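Local coordinates for protein SalCYP truncation (Salinispora tropica, PDB 7ABB) that belongs to the cytochrome P450 family and holds a heme c group in a pocket within a largely helical fold, at residues A[273-277]-A[330-335]; A[52-56]-A[305-310]; A[119-123]-A[358-363]; A[114-118]-A[137-142]. One frame throughout, in Å; residues are numbered along the deposited sequence.

Contact 1: residues A[273-277]-A[330-335]. With HEC (heme c), chain B.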
# COMPACT_ATOMS: atom_id res chain seq x y z
N GLU A 273 -1.24 -2.78 13.13
CA GLU A 273 -1.13 -4.06 12.43
C GLU A 273 -2.50 -4.69 12.23
O GLU A 273 -2.75 -5.33 11.21
CB GLU A 273 -0.24 -5.02 13.20
CG GLU A 273 1.15 -4.51 13.43
CD GLU A 273 1.90 -4.21 12.14
OE1 GLU A 273 2.59 -3.18 12.07
OE2 GLU A 273 1.82 -5.04 11.20
N GLU A 274 -3.41 -4.53 13.20
CA GLU A 274 -4.72 -5.11 13.02
C GLU A 274 -5.51 -4.39 11.93
O GLU A 274 -6.22 -5.03 11.16
CB GLU A 274 -5.47 -5.11 14.35
CG GLU A 274 -6.92 -5.61 14.30
CD GLU A 274 -7.07 -7.09 14.02
OE1 GLU A 274 -6.13 -7.73 13.46
OE2 GLU A 274 -8.14 -7.68 14.37
N PHE A 275 -5.36 -3.07 11.83
CA PHE A 275 -6.01 -2.35 10.74
C PHE A 275 -5.39 -2.69 9.40
O PHE A 275 -6.10 -2.83 8.40
CB PHE A 275 -5.98 -0.84 10.99
CG PHE A 275 -7.03 -0.36 11.94
CD1 PHE A 275 -8.36 -0.62 11.71
CD2 PHE A 275 -6.68 0.41 13.03
CE1 PHE A 275 -9.34 -0.15 12.60
CE2 PHE A 275 -7.65 0.90 13.90
CZ PHE A 275 -8.95 0.63 13.67
N LEU A 276 -4.06 -2.86 9.35
CA LEU A 276 -3.44 -3.31 8.11
C LEU A 276 -4.04 -4.64 7.64
O LEU A 276 -4.34 -4.84 6.45
CB LEU A 276 -1.92 -3.41 8.27
CG LEU A 276 -1.17 -2.09 8.33
CD1 LEU A 276 0.25 -2.30 8.86
CD2 LEU A 276 -1.16 -1.48 6.93
N ARG A 277 -4.21 -5.59 8.58
CA ARG A 277 -4.86 -6.85 8.25
C ARG A 277 -6.27 -6.61 7.72
O ARG A 277 -6.62 -7.08 6.63
CB ARG A 277 -4.91 -7.74 9.48
CG ARG A 277 -5.55 -9.09 9.20
CD ARG A 277 -5.84 -9.96 10.43
NE ARG A 277 -6.92 -9.42 11.27
CZ ARG A 277 -8.22 -9.62 11.05
NH1 ARG A 277 -8.61 -10.33 10.00
NH2 ARG A 277 -9.13 -9.08 11.87
N ASN A 330 -1.44 -12.50 14.88
CA ASN A 330 -1.72 -11.65 13.74
C ASN A 330 -0.57 -11.70 12.74
O ASN A 330 0.10 -10.69 12.48
CB ASN A 330 -2.01 -10.21 14.17
CG ASN A 330 -2.51 -9.38 13.03
OD1 ASN A 330 -2.83 -9.91 11.96
ND2 ASN A 330 -2.57 -8.06 13.23
N PRO A 331 -0.35 -12.84 12.15
CA PRO A 331 0.69 -13.00 11.13
C PRO A 331 0.22 -12.54 9.75
O PRO A 331 0.39 -13.23 8.75
CB PRO A 331 0.97 -14.50 11.17
CG PRO A 331 -0.40 -15.05 11.40
CD PRO A 331 -1.01 -14.13 12.43
N HIS A 332 -0.37 -11.35 9.70
CA HIS A 332 -0.98 -10.90 8.46
C HIS A 332 0.11 -10.65 7.41
O HIS A 332 1.29 -10.47 7.71
CB HIS A 332 -1.79 -9.63 8.69
CG HIS A 332 -0.95 -8.42 8.96
ND1 HIS A 332 -0.26 -7.78 7.96
CD2 HIS A 332 -0.62 -7.79 10.12
CE1 HIS A 332 0.42 -6.77 8.48
NE2 HIS A 332 0.23 -6.76 9.78
N ILE A 333 -0.32 -10.65 6.15
CA ILE A 333 0.56 -10.31 5.02
C ILE A 333 0.01 -9.10 4.26
O ILE A 333 -0.09 -9.12 3.03
CB ILE A 333 0.76 -11.52 4.08
CG1 ILE A 333 -0.57 -12.14 3.63
CG2 ILE A 333 1.59 -12.57 4.79
CD1 ILE A 333 -0.42 -13.02 2.41
N ALA A 334 -0.33 -8.04 4.99
CA ALA A 334 -0.78 -6.81 4.35
C ALA A 334 0.23 -6.27 3.37
O ALA A 334 -0.14 -5.51 2.47
CB ALA A 334 -1.07 -5.76 5.41
N PHE A 335 1.50 -6.60 3.57
CA PHE A 335 2.58 -6.12 2.72
C PHE A 335 3.12 -7.21 1.79
O PHE A 335 4.22 -7.08 1.26
CB PHE A 335 3.72 -5.56 3.58
CG PHE A 335 3.36 -4.30 4.32
CD1 PHE A 335 3.15 -3.11 3.64
CD2 PHE A 335 3.23 -4.32 5.69
CE1 PHE A 335 2.83 -1.95 4.33
CE2 PHE A 335 2.91 -3.17 6.39
CZ PHE A 335 2.70 -1.99 5.71
FE HEC B . 4.27 -1.40 -1.11
CHA HEC B . 5.31 -3.98 -3.13
CHB HEC B . 1.57 -3.29 -0.19
CHC HEC B . 3.23 1.15 0.94
CHD HEC B . 6.74 0.61 -2.31
NA HEC B . 3.58 -3.23 -1.58
C1A HEC B . 4.18 -4.19 -2.40
C2A HEC B . 3.43 -5.43 -2.41
C3A HEC B . 2.39 -5.22 -1.57
C4A HEC B . 2.48 -3.87 -1.06
CMA HEC B . 1.26 -6.19 -1.21
CAA HEC B . 3.78 -6.75 -3.18
CBA HEC B . 3.22 -6.80 -4.60
CGA HEC B . 3.57 -8.13 -5.24
O1A HEC B . 3.26 -8.24 -6.45
O2A HEC B . 4.13 -9.01 -4.53
NB HEC B . 2.68 -1.10 0.08
C1B HEC B . 1.69 -2.02 0.37
C2B HEC B . 0.84 -1.45 1.36
C3B HEC B . 1.31 -0.23 1.69
C4B HEC B . 2.46 0.02 0.88
CMB HEC B . -0.37 -2.23 1.92
CAB HEC B . 0.85 0.84 2.64
CBB HEC B . -0.16 0.43 3.66
NC HEC B . 4.86 0.53 -0.79
C1C HEC B . 4.35 1.37 0.17
C2C HEC B . 5.15 2.56 0.23
C3C HEC B . 6.16 2.43 -0.67
C4C HEC B . 5.96 1.16 -1.32
CMC HEC B . 4.89 3.71 1.20
CAC HEC B . 7.29 3.39 -1.06
CBC HEC B . 7.70 4.51 -0.10
ND HEC B . 5.71 -1.64 -2.47
C1D HEC B . 6.64 -0.65 -2.80
C2D HEC B . 7.53 -1.19 -3.77
C3D HEC B . 7.12 -2.59 -4.05
C4D HEC B . 5.98 -2.80 -3.17
CMD HEC B . 8.70 -0.43 -4.42
CAD HEC B . 7.75 -3.60 -5.02
CBD HEC B . 8.77 -4.40 -4.25
CGD HEC B . 9.36 -5.49 -5.13
O1D HEC B . 10.41 -6.06 -4.76
O2D HEC B . 8.76 -5.75 -6.19

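Contact 2: residues A[52-56]-A[305-310]. With HEC (heme c), chain B.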
# COMPACT_ATOMS: atom_id res chain seq x y z
N ILE A 52 -1.93 -18.69 -0.36
CA ILE A 52 -1.44 -17.42 -0.87
C ILE A 52 -0.00 -17.16 -0.43
O ILE A 52 0.84 -16.71 -1.23
CB ILE A 52 -2.40 -16.32 -0.42
CG1 ILE A 52 -3.68 -16.44 -1.24
CG2 ILE A 52 -1.76 -14.95 -0.57
CD1 ILE A 52 -4.83 -15.63 -0.72
N CYS A 53 0.31 -17.41 0.85
CA CYS A 53 1.69 -17.24 1.31
C CYS A 53 2.64 -18.10 0.48
O CYS A 53 3.70 -17.62 0.04
CB CYS A 53 1.82 -17.63 2.78
SG CYS A 53 1.22 -16.39 3.90
N ALA A 54 2.27 -19.36 0.28
CA ALA A 54 3.15 -20.27 -0.46
C ALA A 54 3.36 -19.79 -1.88
O ALA A 54 4.45 -19.96 -2.45
CB ALA A 54 2.56 -21.68 -0.45
N ALA A 55 2.32 -19.22 -2.49
CA ALA A 55 2.44 -18.74 -3.86
C ALA A 55 3.37 -17.55 -3.94
O ALA A 55 4.25 -17.51 -4.82
CB ALA A 55 1.07 -18.38 -4.42
N PHE A 56 3.24 -16.61 -3.01
CA PHE A 56 4.17 -15.48 -2.93
C PHE A 56 5.60 -15.95 -2.77
O PHE A 56 6.52 -15.25 -3.22
CB PHE A 56 3.81 -14.57 -1.74
CG PHE A 56 2.77 -13.51 -2.03
CD1 PHE A 56 2.99 -12.51 -2.97
CD2 PHE A 56 1.58 -13.48 -1.31
CE1 PHE A 56 2.02 -11.51 -3.19
CE2 PHE A 56 0.64 -12.50 -1.54
CZ PHE A 56 0.84 -11.52 -2.47
N LEU A 305 -3.78 -13.33 -5.90
CA LEU A 305 -3.41 -13.56 -4.51
C LEU A 305 -4.04 -12.48 -3.64
O LEU A 305 -3.35 -11.61 -3.10
CB LEU A 305 -1.88 -13.56 -4.36
CG LEU A 305 -1.14 -14.56 -5.27
CD1 LEU A 305 0.37 -14.49 -4.98
CD2 LEU A 305 -1.65 -15.93 -5.09
N PRO A 306 -5.37 -12.50 -3.47
CA PRO A 306 -6.03 -11.37 -2.77
C PRO A 306 -5.72 -11.36 -1.28
O PRO A 306 -6.02 -12.31 -0.55
CB PRO A 306 -7.52 -11.61 -3.04
CG PRO A 306 -7.61 -13.10 -3.30
CD PRO A 306 -6.36 -13.42 -4.06
N LEU A 307 -5.15 -10.24 -0.82
CA LEU A 307 -4.86 -10.10 0.60
C LEU A 307 -6.15 -10.04 1.43
O LEU A 307 -6.13 -10.38 2.62
CB LEU A 307 -4.01 -8.84 0.82
CG LEU A 307 -2.71 -8.79 -0.01
CD1 LEU A 307 -1.92 -7.55 0.40
CD2 LEU A 307 -1.89 -10.07 0.19
N ALA A 308 -7.26 -9.61 0.82
CA ALA A 308 -8.57 -9.60 1.48
C ALA A 308 -9.05 -11.00 1.81
O ALA A 308 -9.92 -11.16 2.67
CB ALA A 308 -9.61 -8.92 0.59
N LEU A 309 -8.53 -12.02 1.12
CA LEU A 309 -8.83 -13.39 1.51
C LEU A 309 -7.75 -13.96 2.44
O LEU A 309 -8.10 -14.56 3.47
CB LEU A 309 -9.00 -14.27 0.26
CG LEU A 309 -10.15 -13.87 -0.67
CD1 LEU A 309 -10.32 -14.88 -1.79
CD2 LEU A 309 -11.44 -13.69 0.05
N ALA A 310 -6.47 -13.79 2.11
CA ALA A 310 -5.40 -14.31 2.96
C ALA A 310 -5.57 -13.83 4.40
O ALA A 310 -5.49 -14.61 5.35
CB ALA A 310 -4.03 -13.89 2.42
FE HEC B . 4.27 -1.40 -1.11
CHA HEC B . 5.31 -3.98 -3.13
CHB HEC B . 1.57 -3.29 -0.19
CHC HEC B . 3.23 1.15 0.94
CHD HEC B . 6.74 0.61 -2.31
NA HEC B . 3.58 -3.23 -1.58
C1A HEC B . 4.18 -4.19 -2.40
C2A HEC B . 3.43 -5.43 -2.41
C3A HEC B . 2.39 -5.22 -1.57
C4A HEC B . 2.48 -3.87 -1.06
CMA HEC B . 1.26 -6.19 -1.21
CAA HEC B . 3.78 -6.75 -3.18
CBA HEC B . 3.22 -6.80 -4.60
CGA HEC B . 3.57 -8.13 -5.24
O1A HEC B . 3.26 -8.24 -6.45
O2A HEC B . 4.13 -9.01 -4.53
NB HEC B . 2.68 -1.10 0.08
C1B HEC B . 1.69 -2.02 0.37
C2B HEC B . 0.84 -1.45 1.36
C3B HEC B . 1.31 -0.23 1.69
C4B HEC B . 2.46 0.02 0.88
CMB HEC B . -0.37 -2.23 1.92
CAB HEC B . 0.85 0.84 2.64
CBB HEC B . -0.16 0.43 3.66
NC HEC B . 4.86 0.53 -0.79
C1C HEC B . 4.35 1.37 0.17
C2C HEC B . 5.15 2.56 0.23
C3C HEC B . 6.16 2.43 -0.67
C4C HEC B . 5.96 1.16 -1.32
CMC HEC B . 4.89 3.71 1.20
CAC HEC B . 7.29 3.39 -1.06
CBC HEC B . 7.70 4.51 -0.10
ND HEC B . 5.71 -1.64 -2.47
C1D HEC B . 6.64 -0.65 -2.80
C2D HEC B . 7.53 -1.19 -3.77
C3D HEC B . 7.12 -2.59 -4.05
C4D HEC B . 5.98 -2.80 -3.17
CMD HEC B . 8.70 -0.43 -4.42
CAD HEC B . 7.75 -3.60 -5.02
CBD HEC B . 8.77 -4.40 -4.25
CGD HEC B . 9.36 -5.49 -5.13
O1D HEC B . 10.41 -6.06 -4.76
O2D HEC B . 8.76 -5.75 -6.19

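Contact 3: residues A[119-123]-A[358-363]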
# COMPACT_ATOMS: atom_id res chain seq x y z
N ILE A 119 -2.65 18.88 10.65
CA ILE A 119 -3.87 18.73 11.46
C ILE A 119 -4.17 20.03 12.19
O ILE A 119 -5.33 20.45 12.27
CB ILE A 119 -3.71 17.56 12.42
CG1 ILE A 119 -3.58 16.26 11.63
CG2 ILE A 119 -4.95 17.48 13.36
CD1 ILE A 119 -2.95 15.14 12.40
N SER A 120 -3.14 20.69 12.73
CA SER A 120 -3.33 21.97 13.40
C SER A 120 -4.07 22.96 12.52
O SER A 120 -4.84 23.79 13.03
CB SER A 120 -1.97 22.56 13.80
OG SER A 120 -1.42 21.88 14.90
N ALA A 121 -3.86 22.91 11.21
CA ALA A 121 -4.43 23.92 10.33
C ALA A 121 -5.93 23.76 10.13
O ALA A 121 -6.57 24.69 9.66
CB ALA A 121 -3.72 23.88 8.98
N PHE A 122 -6.51 22.60 10.46
CA PHE A 122 -7.96 22.44 10.33
C PHE A 122 -8.69 22.05 11.60
O PHE A 122 -9.91 21.93 11.56
CB PHE A 122 -8.33 21.45 9.21
CG PHE A 122 -7.73 20.07 9.33
CD1 PHE A 122 -8.23 19.12 10.20
CD2 PHE A 122 -6.69 19.70 8.49
CE1 PHE A 122 -7.68 17.83 10.27
CE2 PHE A 122 -6.14 18.44 8.55
CZ PHE A 122 -6.62 17.49 9.43
N VAL A 123 -8.00 21.90 12.74
CA VAL A 123 -8.69 21.52 13.99
C VAL A 123 -9.87 22.44 14.27
O VAL A 123 -10.92 21.99 14.75
CB VAL A 123 -7.71 21.52 15.18
CG1 VAL A 123 -8.46 21.29 16.48
CG2 VAL A 123 -6.70 20.45 15.04
N GLU A 358 -0.62 11.90 16.18
CA GLU A 358 -0.80 13.35 16.20
C GLU A 358 -2.27 13.71 16.07
O GLU A 358 -2.72 14.70 16.67
CB GLU A 358 0.04 14.00 15.09
CG GLU A 358 1.55 13.85 15.28
CD GLU A 358 2.00 14.39 16.59
OE1 GLU A 358 1.69 15.57 16.88
OE2 GLU A 358 2.66 13.66 17.35
N TRP A 359 -3.05 12.91 15.34
CA TRP A 359 -4.48 13.14 15.24
C TRP A 359 -5.13 13.10 16.61
O TRP A 359 -5.89 14.01 16.97
CB TRP A 359 -5.11 12.10 14.30
CG TRP A 359 -6.59 12.28 14.15
CD1 TRP A 359 -7.55 11.87 15.03
CD2 TRP A 359 -7.27 12.95 13.08
NE1 TRP A 359 -8.78 12.24 14.57
CE2 TRP A 359 -8.65 12.90 13.38
CE3 TRP A 359 -6.86 13.59 11.91
CZ2 TRP A 359 -9.61 13.47 12.55
CZ3 TRP A 359 -7.82 14.15 11.08
CH2 TRP A 359 -9.19 14.07 11.40
N HIS A 360 -4.84 12.07 17.41
CA HIS A 360 -5.52 11.95 18.70
C HIS A 360 -5.03 12.94 19.75
O HIS A 360 -5.74 13.23 20.72
CB HIS A 360 -5.40 10.51 19.19
CG HIS A 360 -6.28 9.57 18.42
ND1 HIS A 360 -5.91 9.01 17.22
CD2 HIS A 360 -7.55 9.17 18.65
CE1 HIS A 360 -6.89 8.25 16.77
NE2 HIS A 360 -7.91 8.34 17.62
N GLU A 361 -3.86 13.54 19.53
CA GLU A 361 -3.41 14.62 20.41
C GLU A 361 -4.23 15.88 20.20
O GLU A 361 -4.55 16.58 21.17
CB GLU A 361 -1.94 14.90 20.13
CG GLU A 361 -1.39 16.06 20.92
CD GLU A 361 -1.37 15.80 22.41
OE1 GLU A 361 -1.70 16.73 23.19
OE2 GLU A 361 -1.01 14.66 22.80
N LEU A 362 -4.57 16.18 18.96
CA LEU A 362 -5.29 17.40 18.63
C LEU A 362 -6.80 17.20 18.53
O LEU A 362 -7.56 18.14 18.81
CB LEU A 362 -4.76 17.96 17.31
CG LEU A 362 -3.35 18.55 17.39
CD1 LEU A 362 -2.85 18.86 15.99
CD2 LEU A 362 -3.34 19.81 18.25
N ILE A 363 -7.24 16.00 18.16
CA ILE A 363 -8.63 15.66 17.91
C ILE A 363 -8.91 14.32 18.60
O ILE A 363 -9.03 13.28 17.92
CB ILE A 363 -8.93 15.60 16.40
CG1 ILE A 363 -8.43 16.87 15.68
CG2 ILE A 363 -10.44 15.35 16.16
CD1 ILE A 363 -8.61 16.83 14.15

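Contact 4: residues A[114-118]-A[137-142]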
# COMPACT_ATOMS: atom_id res chain seq x y z
N ASN A 114 5.14 17.18 10.08
CA ASN A 114 4.23 17.26 8.95
C ASN A 114 2.78 16.99 9.38
O ASN A 114 1.89 17.82 9.18
CB ASN A 114 4.74 16.28 7.89
CG ASN A 114 3.86 16.13 6.66
OD1 ASN A 114 2.91 16.86 6.42
ND2 ASN A 114 4.20 15.12 5.87
N ALA A 115 2.55 15.85 10.05
CA ALA A 115 1.21 15.55 10.53
C ALA A 115 0.69 16.67 11.42
O ALA A 115 -0.45 17.13 11.27
CB ALA A 115 1.20 14.26 11.31
N ARG A 116 1.51 17.11 12.37
CA ARG A 116 1.05 18.10 13.35
C ARG A 116 0.70 19.41 12.68
O ARG A 116 -0.32 20.05 13.00
CB ARG A 116 2.12 18.29 14.43
CG ARG A 116 1.71 19.19 15.57
CD ARG A 116 2.82 19.38 16.59
NE ARG A 116 3.19 18.16 17.31
CZ ARG A 116 4.36 17.53 17.23
NH1 ARG A 116 5.34 17.96 16.43
NH2 ARG A 116 4.57 16.44 17.95
N ARG A 117 1.56 19.87 11.77
CA ARG A 117 1.31 21.09 11.04
C ARG A 117 -0.01 21.02 10.29
O ARG A 117 -0.82 21.95 10.32
CB ARG A 117 2.47 21.32 10.06
CG ARG A 117 2.32 22.54 9.14
CD ARG A 117 2.88 22.29 7.73
NE ARG A 117 4.16 21.57 7.77
CZ ARG A 117 4.51 20.63 6.90
NH1 ARG A 117 3.72 20.32 5.89
NH2 ARG A 117 5.66 19.97 7.03
N ARG A 118 -0.24 19.90 9.60
CA ARG A 118 -1.41 19.79 8.75
C ARG A 118 -2.68 19.68 9.59
O ARG A 118 -3.68 20.34 9.29
CB ARG A 118 -1.24 18.61 7.79
CG ARG A 118 -0.14 18.82 6.77
CD ARG A 118 -0.04 17.63 5.83
NE ARG A 118 0.97 17.90 4.81
CZ ARG A 118 0.76 18.68 3.75
NH1 ARG A 118 -0.41 19.27 3.56
NH2 ARG A 118 1.75 18.89 2.89
N PRO A 137 -1.81 14.71 0.81
CA PRO A 137 -0.62 15.57 0.81
C PRO A 137 0.39 15.19 1.88
O PRO A 137 1.60 15.30 1.66
CB PRO A 137 -1.20 16.98 1.00
CG PRO A 137 -2.53 16.81 1.42
CD PRO A 137 -3.04 15.48 1.00
N TYR A 138 -0.08 14.71 3.03
CA TYR A 138 0.80 14.22 4.09
C TYR A 138 1.68 13.08 3.59
O TYR A 138 2.91 13.13 3.68
CB TYR A 138 -0.05 13.76 5.27
CG TYR A 138 0.62 12.93 6.32
CD1 TYR A 138 1.52 13.48 7.21
CD2 TYR A 138 0.34 11.57 6.43
CE1 TYR A 138 2.11 12.71 8.19
CE2 TYR A 138 0.91 10.82 7.40
CZ TYR A 138 1.77 11.37 8.29
OH TYR A 138 2.32 10.58 9.26
N VAL A 139 1.05 12.04 3.06
CA VAL A 139 1.77 10.87 2.61
C VAL A 139 2.70 11.22 1.45
O VAL A 139 3.84 10.73 1.39
CB VAL A 139 0.78 9.75 2.23
CG1 VAL A 139 1.49 8.60 1.53
CG2 VAL A 139 0.08 9.24 3.48
N LEU A 140 2.23 12.02 0.50
CA LEU A 140 3.08 12.38 -0.63
C LEU A 140 4.28 13.20 -0.17
O LEU A 140 5.39 12.99 -0.66
CB LEU A 140 2.27 13.13 -1.68
CG LEU A 140 3.05 13.61 -2.90
CD1 LEU A 140 3.77 12.48 -3.62
CD2 LEU A 140 2.09 14.35 -3.83
N GLU A 141 4.08 14.15 0.75
CA GLU A 141 5.22 14.89 1.30
C GLU A 141 6.25 13.92 1.89
O GLU A 141 7.46 14.03 1.63
CB GLU A 141 4.76 15.88 2.37
CG GLU A 141 5.91 16.60 3.07
CD GLU A 141 5.49 17.70 4.02
OE1 GLU A 141 4.38 18.28 3.85
OE2 GLU A 141 6.27 17.96 4.96
N ASN A 142 5.78 12.96 2.68
CA ASN A 142 6.68 11.98 3.29
C ASN A 142 7.40 11.16 2.22
O ASN A 142 8.59 10.86 2.36
CB ASN A 142 5.89 11.03 4.20
CG ASN A 142 5.25 11.73 5.36
OD1 ASN A 142 5.76 12.71 5.89
ND2 ASN A 142 4.09 11.20 5.78

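Contact 1: residues A[273-277]-A[330-335]
Glu273 and His332 meet almost in one plane: the carboxylate and imidazole are turned only 15° apart, and OE2 of Glu273 accepts the N-H of His332 NE2 at 2.7 Å along a fairly straight line (161°). The carboxylate is used on its anti side, and its other oxygen is committed to Arg349. His332 CG sits between the backbone N and the carbonyl carbon (chi1 71°), which swings the ring in toward the helix. Its far nitrogen, ND1, accepts from Ala334 N at 3.0 Å, so both ring nitrogens are engaged and rotation about chi2 is fixed. The side-chain stem of Arg277 crosses His332 slantwise, CB to CB at 3.7 Å.

Asn330 comes in beside this pair. Its ND2 makes a weak bond to Glu273 O at 3.4 Å, while OD1, buried against the CD of Arg277, has no polar partner in the model. Nearer the cofactor the chemistry turns apolar. Leu276 CB packs on Ala334 CB, and Leu276 CD1 reaches Phe335 CE2 at 3.7 Å. The Phe335 ring in turn directs its edge at heme c, CE1 lying 3.5 Å from C3B.

On the same helix, Arg277 grips Glu274 side-on, with NE 2.9 Å from OE1; Glu274 OE2 also receives Arg327 and the backbone N of Asp324. Glu274 and Arg277 fit the ExxR motif of the P450 K helix, with Arg327 probably completing the Glu-Arg-Arg triad. Phe335, backbone-bonded to Cys342, opens the cysteine-bearing heme-binding signature of the family.

Contact 2: residues A[52-56]-A[305-310]
Leu305 lays one methyl squarely on the ring of Phe56: its CD1 stands 3.7 Å from the centroid of the Phe56 ring and only 4° off the normal, a well-centred CH-pi contact. The leucine is stretched out beyond CG (chi2 -178°), which carries CD1 over the middle of the ring while CB remains above the CE2-CZ side. The second branch of Leu305 serves another partner, CD2 meeting Ala55 CB at 3.7 Å. Phe56 has CG turned away from its carbonyl carbon (chi1 -86°), and the ring extends from the end of helix 49-56 toward the cofactor. There its edge faces a heme c carboxylate, with CE1 3.5 Å from O2A.

In P450 terms this joins the B helix to the short K' helix, just beyond strand 302-304 of the mixed sheet; Leu46 and Arg286, from two other strands of that sheet, also pack on Leu305. Leu307 approaches Phe56 at about a right angle and divides its methyls: CD2 touches Phe56 CE2 at 3.9 Å, and CD1 touches the heme c methyl CMA at 3.8 Å.

Ile52 fills the other end. It runs past Leu305 in the opposite direction and puts CD1 3.7 Å from Ala310 CB and 3.5 Å from Pro306 O. That carbonyl already receives the backbone N atoms of Leu309 and Ala310, tying the first turn of helix 307-310 together beside the isoleucine.

Contact 3: residues A[119-123]-A[358-363]
Ile119 and Trp359 bring the two backbones to 6.8 Å between their CA atoms, and Val123 and Ile363 keep nearly the same spacing, 7.1 Å CA to CA. The segments therefore run side by side in the same direction, at the last turns of helix 345-362. Ile363 is the first residue to leave helical geometry, yet its N still bonds to Trp359 O.

Ile119 stands in the middle and uses its two branches separately. CD1 reaches over the backbone N of Trp359 at 3.7 Å, while CG2 drops between Leu362 CD1, at 3.6 Å, and Ile363 CD1. Phe122 has its CG between the backbone N and the carbonyl carbon (chi1 56°), which folds the ring back over its own turn so that Ile119 O lies above the ring centre. In that pose the edge of Phe122 points at the indole, CE1 to Trp359 CZ3 at 3.8 Å. Ile363 CD1 rests on one face of the same indole, toward the rim. Val123 closes the far end, with CG2 3.9 Å from Leu362 CB, and Leu362 also lies toward the more exposed margin beside Ser120, whose OG bonds to Arg116 O.

Trp388 covers Phe122 and Ile363, and Val128 of strand 127-129 covers Phe122 and Trp359. This predominantly apolar interface lies where the P450 D and L helices meet near their C-terminal parts, at the outer end of the helical bundle that forms the core of the fold.

Contact 4: residues A[114-118]-A[137-142]
Asn114 lies flat against Glu141, amide and carboxylate stacked with their planes 10° apart, at the centre of two helix segments that run roughly antiparallel (149°) with axes 10.3 Å apart. This inner part is dense with bonds. Asn114 ND2 gives to Asn142 OD1 at 2.9 Å and also to Tyr138 O, an oxygen that keeps its helical bond from Asn142 N as well. At the other end of the amide, OD1 accepts from Arg118 NE at 2.7 Å; this probably eases its nearness to the carboxylate, also an acceptor. Ala115 CB packs on Tyr138 CE1 at 3.6 Å, and Asn142 ND2 sits over the centre of the tyrosine ring.

Arg118, extended from CG to NE, lays one guanidinium face over Pro137 CB and sends NH2 to Glu141 OE1 at 2.9 Å. Toward solvent the contact across the helices thins to a charged pair. Exposed Arg117 touches the partner helix only through Glu141, end-on and coplanar: NH2 meets OE2 at 2.9 Å and NH1 meets OE1 at 3.0 Å, both on syn lone pairs. Its chain bends at chi2 and chi3 to get there.

Tyr138 OH and Asn142 ND2 both bond to Gln351 of helix 345-362, while Leu154 of helix 154-165 packs on Arg118 and Glu141. Met244 of helix 238-253 also touches Tyr138, consistent with the four-helix core bundle of P450s.

How the contacts relate
The four contacts show how chemistry follows position in one fold. Contacts 1 and 2 are wrapped round heme c and adjoin directly, Ile333 and Ala334 packing on Leu307, yet contact 1 mixes hydrogen bonds and a salt bridge with apolar packing, whereas contact 2 is held by apolar side chains. Contacts 3 and 4 lie on the other side of the chain's centre from contact 2, with no direct heme c contact, and each reaches one exposed residue. They share helix 108-120, and Glu358 of contact 3 joins Arg116 of contact 4 in a salt bridge. Here too the styles differ: apolar side chains fill contact 3, while amides and an Arg-Glu network reaching the surface hold contact 4.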